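Local coordinates for protein acyl-coenzyme A oxidase 3 (Yarrowia lipolytica, PDB 5YS9) that oxidises acyl-CoA substrates of different chain lengths to trans-2-enoyl-CoA in peroxisomal fatty acid beta-oxidation, using FAD and passing electrons to oxygen to give hydrogen peroxide, at residues Glu43-Gly48 and Asp312-Ser317. Sequence-based numbering, arbitrary orientation.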
ATOM      1  N   GLU A  43      12.841 -10.619 -26.505  1.00 44.87           N
ATOM      2  CA  GLU A  43      11.925 -11.237 -27.530  1.00 46.33           C
ATOM      3  C   GLU A  43      10.847 -12.160 -26.941  1.00 42.04           C
ATOM      4  O   GLU A  43       9.678 -12.114 -27.357  1.00 38.86           O
ATOM      5  CB  GLU A  43      12.704 -11.987 -28.626  1.00 48.98           C
ATOM      6  CG  GLU A  43      13.169 -11.083 -29.767  1.00 51.58           C
ATOM      7  CD  GLU A  43      14.218 -11.726 -30.644  1.00 54.63           C
ATOM      8  OE1 GLU A  43      15.082 -10.970 -31.162  1.00 54.83           O
ATOM      9  OE2 GLU A  43      14.178 -12.976 -30.783  1.00 53.88           O
ATOM     10  N   PHE A  44      11.216 -12.973 -25.960  1.00 38.48           N
ATOM     11  CA  PHE A  44      10.203 -13.743 -25.271  1.00 40.14           C
ATOM     12  C   PHE A  44       9.144 -12.860 -24.566  1.00 38.35           C
ATOM     13  O   PHE A  44       7.973 -13.140 -24.656  1.00 37.15           O
ATOM     14  CB  PHE A  44      10.837 -14.713 -24.278  1.00 45.35           C
ATOM     15  CG  PHE A  44       9.823 -15.491 -23.483  1.00 44.83           C
ATOM     16  CD1 PHE A  44       9.058 -16.459 -24.094  1.00 44.02           C
ATOM     17  CD2 PHE A  44       9.579 -15.190 -22.146  1.00 43.77           C
ATOM     18  CE1 PHE A  44       8.110 -17.155 -23.373  1.00 42.94           C
ATOM     19  CE2 PHE A  44       8.637 -15.887 -21.423  1.00 42.63           C
ATOM     20  CZ  PHE A  44       7.899 -16.874 -22.041  1.00 40.95           C
ATOM     21  N   LEU A  45       9.560 -11.814 -23.852  1.00 42.88           N
ATOM     22  CA  LEU A  45       8.600 -10.956 -23.132  1.00 41.04           C
ATOM     23  C   LEU A  45       7.629 -10.261 -24.047  1.00 39.04           C
ATOM     24  O   LEU A  45       6.458 -10.126 -23.708  1.00 43.78           O
ATOM     25  CB  LEU A  45       9.314  -9.926 -22.267  1.00 42.53           C
ATOM     26  CG  LEU A  45       9.968 -10.519 -21.037  1.00 42.99           C
ATOM     27  CD1 LEU A  45      10.992  -9.569 -20.443  1.00 45.81           C
ATOM     28  CD2 LEU A  45       8.913 -10.884 -20.013  1.00 45.71           C
ATOM     29  N   HIS A  46       8.106  -9.821 -25.202  1.00 39.92           N
ATOM     30  CA  HIS A  46       7.277  -9.027 -26.102  1.00 40.03           C
ATOM     31  C   HIS A  46       6.855  -9.777 -27.375  1.00 41.36           C
ATOM     32  O   HIS A  46       6.377  -9.144 -28.310  1.00 41.02           O
ATOM     33  CB  HIS A  46       8.037  -7.766 -26.448  1.00 38.99           C
ATOM     34  CG  HIS A  46       8.234  -6.876 -25.279  1.00 41.74           C
ATOM     35  ND1 HIS A  46       7.182  -6.220 -24.671  1.00 41.77           N
ATOM     36  CD2 HIS A  46       9.351  -6.544 -24.583  1.00 38.89           C
ATOM     37  CE1 HIS A  46       7.650  -5.479 -23.687  1.00 38.35           C
ATOM     38  NE2 HIS A  46       8.956  -5.678 -23.597  1.00 39.64           N
ATOM     39  N   GLY A  47       7.040 -11.104 -27.415  1.00 39.53           N
ATOM     40  CA  GLY A  47       6.554 -11.940 -28.520  1.00 39.36           C
ATOM     41  C   GLY A  47       7.217 -11.726 -29.861  1.00 38.99           C
ATOM     42  O   GLY A  47       6.561 -11.595 -30.860  1.00 44.20           O
ATOM     43  N   GLY A  48       8.532 -11.640 -29.871  1.00 39.88           N
ATOM     44  CA  GLY A  48       9.298 -11.644 -31.089  1.00 40.73           C
ATOM     45  C   GLY A  48      10.000 -10.352 -31.429  1.00 45.61           C
ATOM     46  O   GLY A  48       9.818  -9.311 -30.772  1.00 46.60           O
ATOM     47  N   ASP A 312      -0.623  -3.599 -18.407  1.00 35.72           N
ATOM     48  CA  ASP A 312      -0.221  -2.436 -17.591  1.00 34.38           C
ATOM     49  C   ASP A 312       0.431  -2.891 -16.286  1.00 33.50           C
ATOM     50  O   ASP A 312       1.359  -2.246 -15.817  1.00 29.74           O
ATOM     51  CB  ASP A 312      -1.422  -1.516 -17.216  1.00 35.47           C
ATOM     52  CG  ASP A 312      -1.979  -0.717 -18.395  1.00 39.87           C
ATOM     53  OD1 ASP A 312      -1.298  -0.651 -19.430  1.00 41.71           O
ATOM     54  OD2 ASP A 312      -3.120  -0.155 -18.304  1.00 46.10           O
ATOM     55  N   SER A 313      -0.089  -3.960 -15.676  1.00 31.35           N
ATOM     56  CA  SER A 313       0.463  -4.443 -14.422  1.00 30.55           C
ATOM     57  C   SER A 313       1.920  -4.880 -14.649  1.00 33.92           C
ATOM     58  O   SER A 313       2.829  -4.656 -13.785  1.00 34.53           O
ATOM     59  CB  SER A 313      -0.384  -5.560 -13.807  1.00 27.04           C
ATOM     60  OG  SER A 313      -1.683  -5.091 -13.451  1.00 25.95           O
ATOM     61  N   PHE A 314       2.148  -5.471 -15.814  1.00 30.83           N
ATOM     62  CA  PHE A 314       3.491  -5.815 -16.204  1.00 32.23           C
ATOM     63  C   PHE A 314       4.363  -4.588 -16.403  1.00 33.57           C
ATOM     64  O   PHE A 314       5.446  -4.461 -15.806  1.00 36.86           O
ATOM     65  CB  PHE A 314       3.496  -6.660 -17.488  1.00 32.60           C
ATOM     66  CG  PHE A 314       4.831  -6.695 -18.154  1.00 31.39           C
ATOM     67  CD1 PHE A 314       5.853  -7.433 -17.604  1.00 30.05           C
ATOM     68  CD2 PHE A 314       5.083  -5.919 -19.289  1.00 31.87           C
ATOM     69  CE1 PHE A 314       7.103  -7.470 -18.198  1.00 32.27           C
ATOM     70  CE2 PHE A 314       6.342  -5.934 -19.891  1.00 34.05           C
ATOM     71  CZ  PHE A 314       7.350  -6.722 -19.344  1.00 34.18           C
ATOM     72  N   PHE A 315       3.889  -3.718 -17.282  1.00 31.65           N
ATOM     73  CA  PHE A 315       4.589  -2.526 -17.640  1.00 33.36           C
ATOM     74  C   PHE A 315       5.034  -1.651 -16.466  1.00 35.46           C
ATOM     75  O   PHE A 315       6.119  -1.092 -16.522  1.00 38.36           O
ATOM     76  CB  PHE A 315       3.743  -1.705 -18.616  1.00 33.42           C
ATOM     77  CG  PHE A 315       3.783  -2.221 -20.031  1.00 34.99           C
ATOM     78  CD1 PHE A 315       5.003  -2.336 -20.714  1.00 35.41           C
ATOM     79  CD2 PHE A 315       2.612  -2.603 -20.687  1.00 35.97           C
ATOM     80  CE1 PHE A 315       5.035  -2.785 -22.026  1.00 35.84           C
ATOM     81  CE2 PHE A 315       2.635  -3.078 -21.998  1.00 35.41           C
ATOM     82  CZ  PHE A 315       3.841  -3.164 -22.666  1.00 37.86           C
ATOM     83  N   VAL A 316       4.212  -1.529 -15.421  1.00 35.27           N
ATOM     84  CA  VAL A 316       4.597  -0.800 -14.217  1.00 32.20           C
ATOM     85  C   VAL A 316       5.506  -1.635 -13.325  1.00 31.95           C
ATOM     86  O   VAL A 316       6.500  -1.133 -12.850  1.00 31.68           O
ATOM     87  CB  VAL A 316       3.377  -0.259 -13.422  1.00 30.40           C
ATOM     88  CG1 VAL A 316       3.791   0.460 -12.120  1.00 29.49           C
ATOM     89  CG2 VAL A 316       2.645   0.723 -14.288  1.00 31.57           C
ATOM     90  N   SER A 317       5.139  -2.876 -13.061  1.00 31.61           N
ATOM     91  CA  SER A 317       5.894  -3.698 -12.134  1.00 31.42           C
ATOM     92  C   SER A 317       7.382  -3.842 -12.469  1.00 32.75           C
ATOM     93  O   SER A 317       8.209  -3.794 -11.558  1.00 32.59           O
ATOM     94  CB  SER A 317       5.278  -5.095 -12.007  1.00 31.03           C
ATOM     95  OG  SER A 317       4.048  -5.023 -11.328  1.00 32.07           O
TER
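Phe314 reaches across from helix 300-330 to meet Leu45 and His46 in the last turn of helix 38-46, and it has the largest share of the contact, with His46 close behind. Its CB leaves the backbone heading toward helix 38-46. With CG anti to the backbone N (chi1 163°), the ring is carried out toward Leu45 and His46. Of the two ortho carbons, CD2 turns inward and lies over one face of the neighbouring Phe315 ring, 3.8 Å above its plane and offset toward the rim. One atom further out, the two meta carbons meet different partners. CE1 takes the aliphatic side, 4.3 Å from Leu45 CD2, while CE2 takes the imidazole side, 4.0 Å from His46 CE1. CZ, at the tip, sits 4.5 Å from both Leu45 CD2 and His46 CE1, so the ring end borders both residues.

The side chains of His46 and Phe314 cross at about a right angle. His46 CE1 also touches Phe315 CE1 at 4.1 Å, and this second carbon comes in at the imidazole edge, near its plane. No hydrogen bond links the two segments; van der Waals packing does the work, with the backbones well apart (CA of Leu45 to CA of Phe314, 10.0 Å).

Just past His46 the chain turns in a Schellman motif at Gly47, and Gly48 takes the N-cap position of helix 49-63, whose Val52 and Ile55 pack on His46. Helix 349-385 packs on both partners, Tyr363 touching Leu45 and Lys366 touching Phe314. The buried contact thus joins the N-terminal helical region to the C-alpha1 helices.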